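Local coordinates for protein acetate CoA-transferase subunit beta (PDB 5DBN) that transfers coenzyme A from acetyl-CoA to acetoacetate and other short-chain fatty acids through a covalent enzyme-CoA intermediate, as part of their degradation, at residues Ala12-Asp17 against Ser132-Ile137; Asp2-Ile7 against Ile25-Met30; Leu171-Phe176 against Leu183-Asp188; Gly179-Thr184 against Thr199-Glu204. All blocks are in the same frame, centred on the assembly; numbering follows the deposited sequence.

Interaction 1: Ala12-Asp17 against Ser132-Ile137; sequences AQELRD and SRKVII
E14 and K134 meet by their charged ends, and the two side chains cross at about a right angle. K134 NZ donates a hydrogen bond to E14 OE2 at 2.8 Å, as part of a salt bridge. The ammonium takes the anti lone pair of OE2, on the side away from OE1. K134 gets there by leaving its backbone with CG anti to N (chi1 -177°) and then bending at chi3. E14 OE1 makes salt bridges with R10 and R175. Three basic groups therefore hold one carboxylate, which would probably keep it charged. R16 also meets K134 at about a right angle. K134 NZ lies at the edge of the R16 guanidinium, near its plane, 4.2 Å from NH1. Next to the salt bridge the contact is apolar. I136 CD1 lies 4.0 Å from E14 CG, and L15 CD2 is 4.4 Å from the same methyl. The 12-17 loop follows helix 3-12 and lies against the entry to strand 135-138. K134 and I136 bond through their backbones to C96 of strand 95-98. L15 packs on A95 of that strand, and E14 touches M166 of strand 166-168, on the other side of strand 135-138.

Interaction 2: Asp2-Ile7 against Ile25-Met30; sequences DAKQRI and IGLPTM
L27 holds CG anti to its backbone N (chi1 -165°), and this carries both of its methyl groups to the start of helix 3-12. The base of K4 lies on L27, and its chain runs extended from there, with the amino end leading away. The two side chains cross obliquely, with K4 CG 3.7 Å from L27 CD1. M30 is bent at chi3 (65°), which turns its terminal methyl to the helix. M30 CE lies against Q5 CG and comes within 3.9 Å of the K4 backbone C. M30 SD passes 4.1 Å from K4 CB. K4 CB therefore touches both L27 and M30, with L27 CD1 3.8 Å away. The other branch of L27 serves I7. The two side chains cross at about a right angle, and L27 CD2 is 4.0 Å from I7 CG2. This is apolar packing that includes the aliphatic part of K4. Within the loop, M30 N bonds to L27 O at 2.9 Å, and the two side chains stand one turn apart, both directed to the helix.

The contact packs the N-terminal part of helix 3-12 on the loop between strands 20-23 and 42-45. I7 and L27 both rest on A138 of strand 135-138. K4 touches E140, A3 and I7 touch E170, and Q5 lies on Y34.

Interaction 3: Leu171-Phe176 against Leu183-Asp188; sequences LAVFRF and LTEIAD
V173 O accepts three hydrogen bonds from the opposite strand. T184 N donates at 2.9 Å, nearly along the C=O axis. E185 N donates at 3.2 Å, in the carbonyl plane and on a lone pair. T184 OG1 comes from above that plane, also at 2.9 Å, because its chi1 (54°) sets the hydroxyl between the backbone N and the carbonyl carbon. V173 N bonds to E185 O, and A187 N to L171 O.

One water links three side chains. It accepts from R175 NE and donates to T184 OG1 and to E185 OE2, the last at 2.7 Å. R175 and E185 have their salt bridges elsewhere, R175 with E14 and E185 with R10. Exchanging T184 for a valine would probably leave V173 O one donor short and cost the water one of its three side-chain partners.

Strands 172-177 and 180-186 form a beta hairpin, with 172-176 and 183-186 antiparallel at 166°. T184 and E185 both face V173, which makes a classic beta bulge. The register shifts by one between V173 and F174.

V173 and E185 lie side by side and point the same way, with their CB atoms 3.8 Å apart. R175 crosses T184 at about a right angle, its aliphatic part resting on T184 CG2. On the face that carries A172, F174 and L183, one methyl makes two contacts. L183 CD1 sits over the face of the F174 ring, 4.1 Å from its centroid, in a CH-pi contact. The same methyl lies 3.6 Å from A172 CB. L192 of helix 192-197 packs on L183 and I186.

Interaction 4: Gly179-Thr184 against Thr199-Glu204; sequences GKMWLT and TEARFE
This is a short parallel beta bridge, W182 with E204, where strand 204-205 joins strand 180-186 at the edge of the main sheet. E204 N donates to M181 O at 3.2 Å, in the carbonyl plane. L183 N donates to E204 O at 2.9 Å. The approach to the bridge is steep, since the touching parts run 84° apart. E204 CB lies over one face of the W182 indole, 3.9 Å from the centroid of the six-membered ring. This is a CH-pi contact. The E204 chain then extends across the ring, its carboxylate plane 27° from the indole. A serine in place of W182 would probably leave the E204 side chain without this cover and freer to turn.

The side chains on the other face are apolar. L183 and F203 lie side by side and point the same way, with L183 CB 3.5 Å from F203 CD1. M181 is extended, CG anti to the backbone N (chi1 -174°), so that its CG meets F203 CB and its SD reaches A201 CB at 3.9 Å. F203 also stacks edge-to-face on F174. Helix 192-197 lies in the chain between the two parallel neighbouring strands, the topology of a beta-alpha-beta crossover.

In the fold
Interactions 3 and 4 share L183 and T184 and have their centres about 10 Å apart. The probable hydrogen bond from W182 N to R175 O (2.8 Å) lies between them, in the same hairpin. F174 CG also packs on M181 CE at 3.6 Å. Interaction 1 touches interaction 3 where E14 OE1 meets R175 NH2 at 3.1 Å. R10 of helix 3-12 bridges to both, through E14 and E185. Interaction 2 lies at the start of that helix, its centre about 14 Å from that of interaction 1, and these two do not touch. Its centre is about 23 Å from that of interaction 4. All four lie away from E46, the predicted active-site residue.

Interaction 1: Ala12-Asp17 against Ser132-Ile137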
loop_
_atom_site.group_PDB
_atom_site.type_symbol
_atom_site.label_atom_id
_atom_site.label_comp_id
_atom_site.label_asym_id
_atom_site.label_seq_id
_atom_site.Cartn_x
_atom_site.Cartn_y
_atom_site.Cartn_z
ATOM N N ALA B 12 18.334 -27.170 -2.824
ATOM C CA ALA B 12 18.393 -26.661 -4.189
ATOM C C ALA B 12 17.616 -27.555 -5.149
ATOM O O ALA B 12 16.986 -27.073 -6.090
ATOM C CB ALA B 12 19.840 -26.533 -4.640
ATOM N N GLN B 13 17.667 -28.861 -4.907
ATOM C CA GLN B 13 16.955 -29.828 -5.738
ATOM C C GLN B 13 15.440 -29.770 -5.524
ATOM O O GLN B 13 14.676 -30.314 -6.320
ATOM C CB GLN B 13 17.472 -31.243 -5.464
ATOM C CG GLN B 13 18.885 -31.487 -5.979
ATOM C CD GLN B 13 19.438 -32.845 -5.585
ATOM O OE1 GLN B 13 18.860 -33.550 -4.757
ATOM N NE2 GLN B 13 20.565 -33.219 -6.180
ATOM N N GLU B 14 15.009 -29.098 -4.460
ATOM C CA GLU B 14 13.585 -28.996 -4.148
ATOM C C GLU B 14 12.914 -27.904 -4.970
ATOM O O GLU B 14 11.724 -27.987 -5.274
ATOM C CB GLU B 14 13.379 -28.708 -2.659
ATOM C CG GLU B 14 11.928 -28.780 -2.202
ATOM C CD GLU B 14 11.355 -30.184 -2.257
ATOM O OE1 GLU B 14 12.138 -31.152 -2.363
ATOM O OE2 GLU B 14 10.115 -30.315 -2.196
ATOM N N LEU B 15 13.684 -26.881 -5.322
ATOM C CA LEU B 15 13.148 -25.733 -6.037
ATOM C C LEU B 15 12.776 -26.092 -7.471
ATOM O O LEU B 15 13.466 -26.879 -8.120
ATOM C CB LEU B 15 14.164 -24.589 -6.037
ATOM C CG LEU B 15 14.701 -24.175 -4.665
ATOM C CD1 LEU B 15 15.736 -23.073 -4.809
ATOM C CD2 LEU B 15 13.568 -23.732 -3.751
ATOM N N ARG B 16 11.685 -25.505 -7.955
ATOM C CA ARG B 16 11.233 -25.716 -9.327
ATOM C C ARG B 16 11.583 -24.535 -10.226
ATOM O O ARG B 16 11.724 -23.401 -9.766
ATOM C CB ARG B 16 9.724 -25.981 -9.380
ATOM C CG ARG B 16 9.304 -27.351 -8.853
ATOM C CD ARG B 16 7.797 -27.553 -8.977
ATOM N NE ARG B 16 7.370 -28.891 -8.567
ATOM C CZ ARG B 16 7.154 -29.281 -7.314
ATOM N NH1 ARG B 16 7.319 -28.439 -6.301
ATOM N NH2 ARG B 16 6.766 -30.528 -7.077
ATOM N N ASP B 17 11.728 -24.831 -11.514
ATOM C CA ASP B 17 12.075 -23.836 -12.520
ATOM C C ASP B 17 11.044 -22.715 -12.565
ATOM O O ASP B 17 9.851 -22.965 -12.741
ATOM C CB ASP B 17 12.198 -24.507 -13.895
ATOM C CG ASP B 17 12.677 -23.557 -14.979
ATOM O OD1 ASP B 17 13.586 -22.743 -14.710
ATOM O OD2 ASP B 17 12.146 -23.634 -16.107
ATOM N N SER B 132 5.106 -17.329 2.819
ATOM C CA SER B 132 5.657 -18.129 1.730
ATOM C C SER B 132 4.810 -19.370 1.469
ATOM O O SER B 132 4.312 -19.998 2.402
ATOM C CB SER B 132 7.098 -18.538 2.039
ATOM O OG SER B 132 7.945 -17.407 2.096
ATOM N N ARG B 133 4.656 -19.733 0.200
ATOM C CA ARG B 133 3.874 -20.915 -0.150
ATOM C C ARG B 133 4.535 -22.187 0.361
ATOM O O ARG B 133 3.851 -23.122 0.770
ATOM C CB ARG B 133 3.676 -21.017 -1.662
ATOM C CG ARG B 133 2.691 -20.029 -2.242
ATOM C CD ARG B 133 2.372 -20.406 -3.678
ATOM N NE ARG B 133 1.452 -19.471 -4.313
ATOM C CZ ARG B 133 0.967 -19.621 -5.543
ATOM N NH1 ARG B 133 1.316 -20.672 -6.276
ATOM N NH2 ARG B 133 0.131 -18.718 -6.042
ATOM N N LYS B 134 5.863 -22.220 0.328
ATOM C CA LYS B 134 6.612 -23.336 0.891
ATOM C C LYS B 134 7.704 -22.842 1.824
ATOM O O LYS B 134 8.576 -22.071 1.430
ATOM C CB LYS B 134 7.221 -24.197 -0.216
ATOM C CG LYS B 134 7.948 -25.421 0.315
ATOM C CD LYS B 134 8.541 -26.266 -0.795
ATOM C CE LYS B 134 7.570 -27.338 -1.248
ATOM N NZ LYS B 134 8.188 -28.256 -2.244
ATOM N N VAL B 135 7.650 -23.315 3.063
ATOM C CA VAL B 135 8.615 -22.940 4.082
ATOM C C VAL B 135 9.612 -24.076 4.257
ATOM O O VAL B 135 9.281 -25.125 4.813
ATOM C CB VAL B 135 7.928 -22.624 5.428
ATOM C CG1 VAL B 135 8.956 -22.235 6.487
ATOM C CG2 VAL B 135 6.890 -21.522 5.249
ATOM N N ILE B 136 10.826 -23.861 3.765
ATOM C CA ILE B 136 11.887 -24.850 3.873
ATOM C C ILE B 136 12.870 -24.414 4.945
ATOM O O ILE B 136 13.389 -23.299 4.907
ATOM C CB ILE B 136 12.631 -25.048 2.541
ATOM C CG1 ILE B 136 11.637 -25.430 1.440
ATOM C CG2 ILE B 136 13.712 -26.120 2.692
ATOM C CD1 ILE B 136 12.242 -25.519 0.058
ATOM N N ILE B 137 13.104 -25.295 5.910
ATOM C CA ILE B 137 14.074 -25.040 6.964
ATOM C C ILE B 137 15.343 -25.842 6.698
ATOM O O ILE B 137 15.310 -27.068 6.609
ATOM C CB ILE B 137 13.507 -25.388 8.354
ATOM C CG1 ILE B 137 12.211 -24.611 8.611
ATOM C CG2 ILE B 137 14.532 -25.093 9.447
ATOM C CD1 ILE B 137 12.359 -23.097 8.547
#

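Interaction 2: Asp2-Ile7 against Ile25-Met30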
loop_
_atom_site.group_PDB
_atom_site.type_symbol
_atom_site.label_atom_id
_atom_site.label_comp_id
_atom_site.label_asym_id
_atom_site.label_seq_id
_atom_site.Cartn_x
_atom_site.Cartn_y
_atom_site.Cartn_z
ATOM N N ASP B 2 31.001 -29.673 5.235
ATOM C CA ASP B 2 30.355 -30.189 4.035
ATOM C C ASP B 2 28.875 -30.473 4.319
ATOM O O ASP B 2 28.066 -30.575 3.396
ATOM C CB ASP B 2 31.069 -31.451 3.546
ATOM C CG ASP B 2 30.545 -31.945 2.208
ATOM O OD1 ASP B 2 30.069 -31.116 1.405
ATOM O OD2 ASP B 2 30.616 -33.165 1.958
ATOM N N ALA B 3 28.534 -30.606 5.599
ATOM C CA ALA B 3 27.153 -30.839 6.013
ATOM C C ALA B 3 26.239 -29.754 5.466
ATOM O O ALA B 3 25.212 -30.047 4.856
ATOM C CB ALA B 3 27.051 -30.902 7.525
ATOM N N LYS B 4 26.612 -28.502 5.711
ATOM C CA LYS B 4 25.860 -27.357 5.211
ATOM C C LYS B 4 25.700 -27.434 3.696
ATOM O O LYS B 4 24.661 -27.062 3.151
ATOM C CB LYS B 4 26.561 -26.054 5.589
ATOM C CG LYS B 4 26.695 -25.826 7.081
ATOM C CD LYS B 4 27.340 -24.478 7.370
ATOM C CE LYS B 4 27.662 -24.314 8.845
ATOM N NZ LYS B 4 28.298 -22.998 9.134
ATOM N N GLN B 5 26.737 -27.923 3.023
ATOM C CA GLN B 5 26.724 -28.021 1.569
ATOM C C GLN B 5 25.789 -29.127 1.087
ATOM O O GLN B 5 25.096 -28.951 0.086
ATOM C CB GLN B 5 28.140 -28.252 1.037
ATOM C CG GLN B 5 29.052 -27.044 1.210
ATOM C CD GLN B 5 30.464 -27.291 0.714
ATOM O OE1 GLN B 5 30.897 -28.435 0.571
ATOM N NE2 GLN B 5 31.191 -26.211 0.447
ATOM N N ARG B 6 25.756 -30.257 1.788
ATOM C CA ARG B 6 24.815 -31.311 1.423
ATOM C C ARG B 6 23.381 -30.836 1.655
ATOM O O ARG B 6 22.499 -31.087 0.834
ATOM C CB ARG B 6 25.081 -32.615 2.191
ATOM C CG ARG B 6 26.415 -33.285 1.857
ATOM C CD ARG B 6 26.685 -34.522 2.725
ATOM N NE ARG B 6 26.822 -34.262 4.158
ATOM C CZ ARG B 6 27.978 -34.031 4.778
ATOM N NH1 ARG B 6 29.121 -34.028 4.103
ATOM N NH2 ARG B 6 27.995 -33.818 6.087
ATOM N N ILE B 7 23.150 -30.159 2.775
ATOM C CA ILE B 7 21.843 -29.581 3.062
ATOM C C ILE B 7 21.435 -28.614 1.949
ATOM O O ILE B 7 20.353 -28.735 1.375
ATOM C CB ILE B 7 21.835 -28.850 4.420
ATOM C CG1 ILE B 7 22.076 -29.848 5.553
ATOM C CG2 ILE B 7 20.508 -28.118 4.638
ATOM C CD1 ILE B 7 22.394 -29.208 6.883
ATOM N N ILE B 25 19.619 -15.143 5.558
ATOM C CA ILE B 25 21.054 -15.016 5.780
ATOM C C ILE B 25 21.607 -16.255 6.470
ATOM O O ILE B 25 20.935 -16.864 7.304
ATOM C CB ILE B 25 21.390 -13.777 6.631
ATOM N N GLY B 26 22.830 -16.624 6.109
ATOM C CA GLY B 26 23.492 -17.778 6.689
ATOM C C GLY B 26 23.581 -18.937 5.716
ATOM O O GLY B 26 24.028 -18.773 4.581
ATOM N N LEU B 27 23.135 -20.106 6.162
ATOM C CA LEU B 27 23.225 -21.331 5.370
ATOM C C LEU B 27 22.410 -21.250 4.074
ATOM O O LEU B 27 22.912 -21.623 3.014
ATOM C CB LEU B 27 22.769 -22.533 6.209
ATOM C CG LEU B 27 23.114 -23.939 5.705
ATOM C CD1 LEU B 27 23.125 -24.908 6.875
ATOM C CD2 LEU B 27 22.145 -24.428 4.637
ATOM N N PRO B 28 21.148 -20.786 4.149
ATOM C CA PRO B 28 20.280 -20.803 2.962
ATOM C C PRO B 28 20.872 -20.112 1.730
ATOM O O PRO B 28 20.550 -20.509 0.610
ATOM C CB PRO B 28 19.026 -20.066 3.437
ATOM C CG PRO B 28 19.002 -20.276 4.903
ATOM C CD PRO B 28 20.439 -20.242 5.323
ATOM N N THR B 29 21.700 -19.089 1.928
ATOM C CA THR B 29 22.297 -18.369 0.803
ATOM C C THR B 29 23.121 -19.310 -0.073
ATOM O O THR B 29 23.296 -19.066 -1.267
ATOM C CB THR B 29 23.199 -17.211 1.275
ATOM O OG1 THR B 29 24.278 -17.726 2.065
ATOM C CG2 THR B 29 22.401 -16.208 2.092
ATOM N N MET B 30 23.628 -20.383 0.530
ATOM C CA MET B 30 24.432 -21.369 -0.187
ATOM C C MET B 30 23.604 -22.135 -1.216
ATOM O O MET B 30 24.155 -22.708 -2.156
ATOM C CB MET B 30 25.067 -22.357 0.792
ATOM C CG MET B 30 26.176 -21.766 1.637
ATOM S SD MET B 30 26.678 -22.835 3.005
ATOM C CE MET B 30 27.364 -24.232 2.120
#

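Interaction 3: Leu171-Phe176 against Leu183-Asp188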
loop_
_atom_site.group_PDB
_atom_site.type_symbol
_atom_site.label_atom_id
_atom_site.label_comp_id
_atom_site.label_asym_id
_atom_site.label_seq_id
_atom_site.Cartn_x
_atom_site.Cartn_y
_atom_site.Cartn_z
ATOM N N LEU B 171 21.273 -35.190 7.938
ATOM C CA LEU B 171 20.976 -36.576 8.275
ATOM C C LEU B 171 19.687 -37.073 7.615
ATOM O O LEU B 171 19.567 -38.256 7.293
ATOM C CB LEU B 171 20.853 -36.730 9.794
ATOM C CG LEU B 171 22.140 -36.750 10.631
ATOM C CD1 LEU B 171 21.808 -36.936 12.104
ATOM C CD2 LEU B 171 23.147 -37.792 10.168
ATOM N N ALA B 172 18.728 -36.174 7.401
ATOM C CA ALA B 172 17.410 -36.588 6.920
ATOM C C ALA B 172 16.561 -35.443 6.364
ATOM O O ALA B 172 16.867 -34.268 6.566
ATOM C CB ALA B 172 16.655 -37.280 8.040
ATOM N N VAL B 173 15.487 -35.811 5.668
ATOM C CA VAL B 173 14.484 -34.857 5.205
ATOM C C VAL B 173 13.119 -35.194 5.799
ATOM O O VAL B 173 12.622 -36.309 5.639
ATOM C CB VAL B 173 14.374 -34.843 3.662
ATOM C CG1 VAL B 173 13.331 -33.835 3.203
ATOM C CG2 VAL B 173 15.722 -34.530 3.030
ATOM N N PHE B 174 12.534 -34.225 6.499
ATOM C CA PHE B 174 11.193 -34.359 7.064
ATOM C C PHE B 174 10.197 -33.487 6.306
ATOM O O PHE B 174 10.550 -32.408 5.829
ATOM C CB PHE B 174 11.175 -33.963 8.543
ATOM C CG PHE B 174 12.039 -34.821 9.425
ATOM C CD1 PHE B 174 11.564 -36.024 9.927
ATOM C CD2 PHE B 174 13.315 -34.414 9.776
ATOM C CE1 PHE B 174 12.350 -36.805 10.750
ATOM C CE2 PHE B 174 14.105 -35.193 10.596
ATOM C CZ PHE B 174 13.623 -36.389 11.082
ATOM N N ARG B 175 8.956 -33.955 6.198
ATOM C CA ARG B 175 7.879 -33.147 5.627
ATOM C C ARG B 175 6.674 -33.112 6.567
ATOM O O ARG B 175 6.329 -34.120 7.187
ATOM C CB ARG B 175 7.454 -33.683 4.259
ATOM C CG ARG B 175 8.518 -33.571 3.183
ATOM C CD ARG B 175 7.959 -33.948 1.823
ATOM N NE ARG B 175 8.996 -34.015 0.795
ATOM C CZ ARG B 175 9.465 -32.969 0.120
ATOM N NH1 ARG B 175 9.007 -31.748 0.362
ATOM N NH2 ARG B 175 10.407 -33.145 -0.798
ATOM N N PHE B 176 6.044 -31.945 6.670
ATOM C CA PHE B 176 4.824 -31.788 7.460
ATOM C C PHE B 176 3.603 -31.775 6.547
ATOM O O PHE B 176 3.396 -30.830 5.785
ATOM C CB PHE B 176 4.869 -30.506 8.295
ATOM C CG PHE B 176 5.940 -30.503 9.350
ATOM C CD1 PHE B 176 5.684 -31.006 10.614
ATOM C CD2 PHE B 176 7.196 -29.988 9.082
ATOM C CE1 PHE B 176 6.663 -31.004 11.588
ATOM C CE2 PHE B 176 8.181 -29.983 10.053
ATOM C CZ PHE B 176 7.912 -30.491 11.309
ATOM N N LEU B 183 9.039 -38.584 8.155
ATOM C CA LEU B 183 10.415 -38.787 7.724
ATOM C C LEU B 183 10.384 -39.356 6.309
ATOM O O LEU B 183 10.015 -40.512 6.106
ATOM C CB LEU B 183 11.157 -39.730 8.674
ATOM C CG LEU B 183 12.554 -40.176 8.233
ATOM C CD1 LEU B 183 13.489 -38.985 8.100
ATOM C CD2 LEU B 183 13.123 -41.194 9.208
ATOM N N THR B 184 10.763 -38.535 5.335
ATOM C CA THR B 184 10.628 -38.903 3.929
ATOM C C THR B 184 11.948 -39.335 3.284
ATOM O O THR B 184 11.941 -40.114 2.330
ATOM C CB THR B 184 10.027 -37.736 3.121
ATOM O OG1 THR B 184 10.811 -36.554 3.325
ATOM C CG2 THR B 184 8.592 -37.469 3.562
ATOM N N GLU B 185 13.068 -38.822 3.786
ATOM C CA GLU B 185 14.384 -39.249 3.305
ATOM C C GLU B 185 15.407 -39.378 4.428
ATOM O O GLU B 185 15.357 -38.651 5.422
ATOM C CB GLU B 185 14.919 -38.275 2.251
ATOM C CG GLU B 185 13.934 -37.945 1.147
ATOM C CD GLU B 185 14.463 -36.894 0.189
ATOM O OE1 GLU B 185 15.691 -36.855 -0.037
ATOM O OE2 GLU B 185 13.649 -36.112 -0.345
ATOM N N ILE B 186 16.332 -40.316 4.248
ATOM C CA ILE B 186 17.480 -40.481 5.132
ATOM C C ILE B 186 18.756 -40.324 4.313
ATOM O O ILE B 186 18.847 -40.830 3.195
ATOM C CB ILE B 186 17.465 -41.854 5.834
ATOM C CG1 ILE B 186 16.169 -42.011 6.639
ATOM C CG2 ILE B 186 18.695 -42.012 6.729
ATOM C CD1 ILE B 186 16.053 -43.313 7.417
ATOM N N ALA B 187 19.739 -39.624 4.872
ATOM C CA ALA B 187 20.987 -39.363 4.165
ATOM C C ALA B 187 21.838 -40.625 4.075
ATOM O O ALA B 187 21.779 -41.485 4.953
ATOM C CB ALA B 187 21.761 -38.251 4.855
ATOM N N ASP B 188 22.628 -40.730 3.009
ATOM C CA ASP B 188 23.507 -41.879 2.819
ATOM C C ASP B 188 24.558 -41.954 3.923
ATOM O O ASP B 188 25.126 -40.939 4.324
ATOM C CB ASP B 188 24.185 -41.814 1.450
ATOM C CG ASP B 188 23.251 -42.199 0.318
ATOM O OD1 ASP B 188 22.611 -43.269 0.413
ATOM O OD2 ASP B 188 23.153 -41.433 -0.664
HETATM O O HOH W 1 11.114 -35.945 0.500
#

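Interaction 4: Gly179-Thr184 against Thr199-Glu204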
loop_
_atom_site.group_PDB
_atom_site.type_symbol
_atom_site.label_atom_id
_atom_site.label_comp_id
_atom_site.label_asym_id
_atom_site.label_seq_id
_atom_site.Cartn_x
_atom_site.Cartn_y
_atom_site.Cartn_z
ATOM N N GLY B 179 -0.751 -31.747 9.249
ATOM C CA GLY B 179 -0.528 -31.711 10.684
ATOM C C GLY B 179 0.523 -32.689 11.177
ATOM O O GLY B 179 1.185 -32.441 12.186
ATOM N N LYS B 180 0.682 -33.794 10.457
ATOM C CA LYS B 180 1.595 -34.865 10.856
ATOM C C LYS B 180 2.980 -34.724 10.239
ATOM O O LYS B 180 3.133 -34.253 9.112
ATOM C CB LYS B 180 0.979 -36.212 10.480
ATOM C CG LYS B 180 -0.252 -36.545 11.301
ATOM C CD LYS B 180 -0.759 -37.948 11.035
ATOM C CE LYS B 180 -1.322 -38.054 9.621
ATOM N NZ LYS B 180 -2.517 -37.162 9.468
ATOM N N MET B 181 3.981 -35.149 11.002
ATOM C CA MET B 181 5.376 -35.067 10.597
ATOM C C MET B 181 5.840 -36.395 10.011
ATOM O O MET B 181 5.668 -37.447 10.628
ATOM C CB MET B 181 6.244 -34.674 11.794
ATOM C CG MET B 181 7.703 -34.422 11.470
ATOM S SD MET B 181 8.637 -34.027 12.957
ATOM C CE MET B 181 10.205 -33.537 12.244
ATOM N N TRP B 182 6.424 -36.337 8.819
ATOM C CA TRP B 182 6.860 -37.533 8.108
ATOM C C TRP B 182 8.351 -37.505 7.799
ATOM O O TRP B 182 8.861 -36.528 7.254
ATOM C CB TRP B 182 6.069 -37.691 6.804
ATOM C CG TRP B 182 4.664 -38.138 7.018
ATOM C CD1 TRP B 182 3.568 -37.347 7.196
ATOM C CD2 TRP B 182 4.197 -39.490 7.074
ATOM N NE1 TRP B 182 2.448 -38.123 7.365
ATOM C CE2 TRP B 182 2.807 -39.443 7.293
ATOM C CE3 TRP B 182 4.821 -40.736 6.961
ATOM C CZ2 TRP B 182 2.030 -40.594 7.402
ATOM C CZ3 TRP B 182 4.049 -41.876 7.070
ATOM C CH2 TRP B 182 2.668 -41.799 7.287
ATOM N N LEU B 183 9.039 -38.584 8.155
ATOM C CA LEU B 183 10.415 -38.787 7.724
ATOM C C LEU B 183 10.384 -39.356 6.309
ATOM O O LEU B 183 10.015 -40.512 6.106
ATOM C CB LEU B 183 11.157 -39.730 8.674
ATOM C CG LEU B 183 12.554 -40.176 8.233
ATOM C CD1 LEU B 183 13.489 -38.985 8.100
ATOM C CD2 LEU B 183 13.123 -41.194 9.208
ATOM N N THR B 184 10.763 -38.535 5.335
ATOM C CA THR B 184 10.628 -38.903 3.929
ATOM C C THR B 184 11.948 -39.335 3.284
ATOM O O THR B 184 11.941 -40.114 2.330
ATOM C CB THR B 184 10.027 -37.736 3.121
ATOM O OG1 THR B 184 10.811 -36.554 3.325
ATOM C CG2 THR B 184 8.592 -37.469 3.562
ATOM N N THR B 199 16.675 -37.375 17.370
ATOM C CA THR B 199 15.436 -36.609 17.214
ATOM C C THR B 199 14.441 -36.869 18.345
ATOM O O THR B 199 14.085 -38.020 18.612
ATOM C CB THR B 199 14.751 -36.930 15.865
ATOM O OG1 THR B 199 15.680 -36.728 14.792
ATOM C CG2 THR B 199 13.525 -36.047 15.648
ATOM N N GLU B 200 13.993 -35.803 19.005
ATOM C CA GLU B 200 13.011 -35.925 20.083
ATOM C C GLU B 200 11.586 -35.839 19.546
ATOM O O GLU B 200 10.643 -36.286 20.199
ATOM C CB GLU B 200 13.208 -34.837 21.140
ATOM C CG GLU B 200 14.402 -35.039 22.050
ATOM C CD GLU B 200 14.458 -34.014 23.169
ATOM O OE1 GLU B 200 13.440 -33.329 23.410
ATOM O OE2 GLU B 200 15.526 -33.892 23.805
ATOM N N ALA B 201 11.433 -35.253 18.364
ATOM C CA ALA B 201 10.122 -35.126 17.739
ATOM C C ALA B 201 9.545 -36.493 17.386
ATOM O O ALA B 201 10.274 -37.398 16.978
ATOM C CB ALA B 201 10.215 -34.260 16.498
ATOM N N ARG B 202 8.234 -36.637 17.555
ATOM C CA ARG B 202 7.531 -37.840 17.124
ATOM C C ARG B 202 7.218 -37.743 15.635
ATOM O O ARG B 202 6.655 -36.746 15.180
ATOM C CB ARG B 202 6.232 -38.039 17.908
ATOM C CG ARG B 202 6.371 -38.018 19.418
ATOM C CD ARG B 202 5.002 -38.186 20.064
ATOM N NE ARG B 202 5.028 -38.023 21.515
ATOM C CZ ARG B 202 4.960 -36.853 22.143
ATOM N NH1 ARG B 202 4.872 -35.722 21.455
ATOM N NH2 ARG B 202 4.983 -36.814 23.468
ATOM N N PHE B 203 7.592 -38.768 14.876
ATOM C CA PHE B 203 7.346 -38.771 13.439
ATOM C C PHE B 203 7.115 -40.183 12.914
ATOM O O PHE B 203 7.646 -41.153 13.456
ATOM C CB PHE B 203 8.514 -38.123 12.690
ATOM C CG PHE B 203 9.820 -38.843 12.860
ATOM C CD1 PHE B 203 10.155 -39.904 12.034
ATOM C CD2 PHE B 203 10.718 -38.455 13.841
ATOM C CE1 PHE B 203 11.356 -40.567 12.187
ATOM C CE2 PHE B 203 11.922 -39.113 13.998
ATOM C CZ PHE B 203 12.242 -40.171 13.169
ATOM N N GLU B 204 6.315 -40.284 11.858
ATOM C CA GLU B 204 6.089 -41.551 11.179
ATOM C C GLU B 204 7.028 -41.655 9.986
ATOM O O GLU B 204 7.356 -40.650 9.354
ATOM C CB GLU B 204 4.632 -41.685 10.731
ATOM C CG GLU B 204 3.638 -41.740 11.883
ATOM C CD GLU B 204 2.218 -42.012 11.423
ATOM O OE1 GLU B 204 1.905 -43.185 11.123
ATOM O OE2 GLU B 204 1.419 -41.053 11.356
#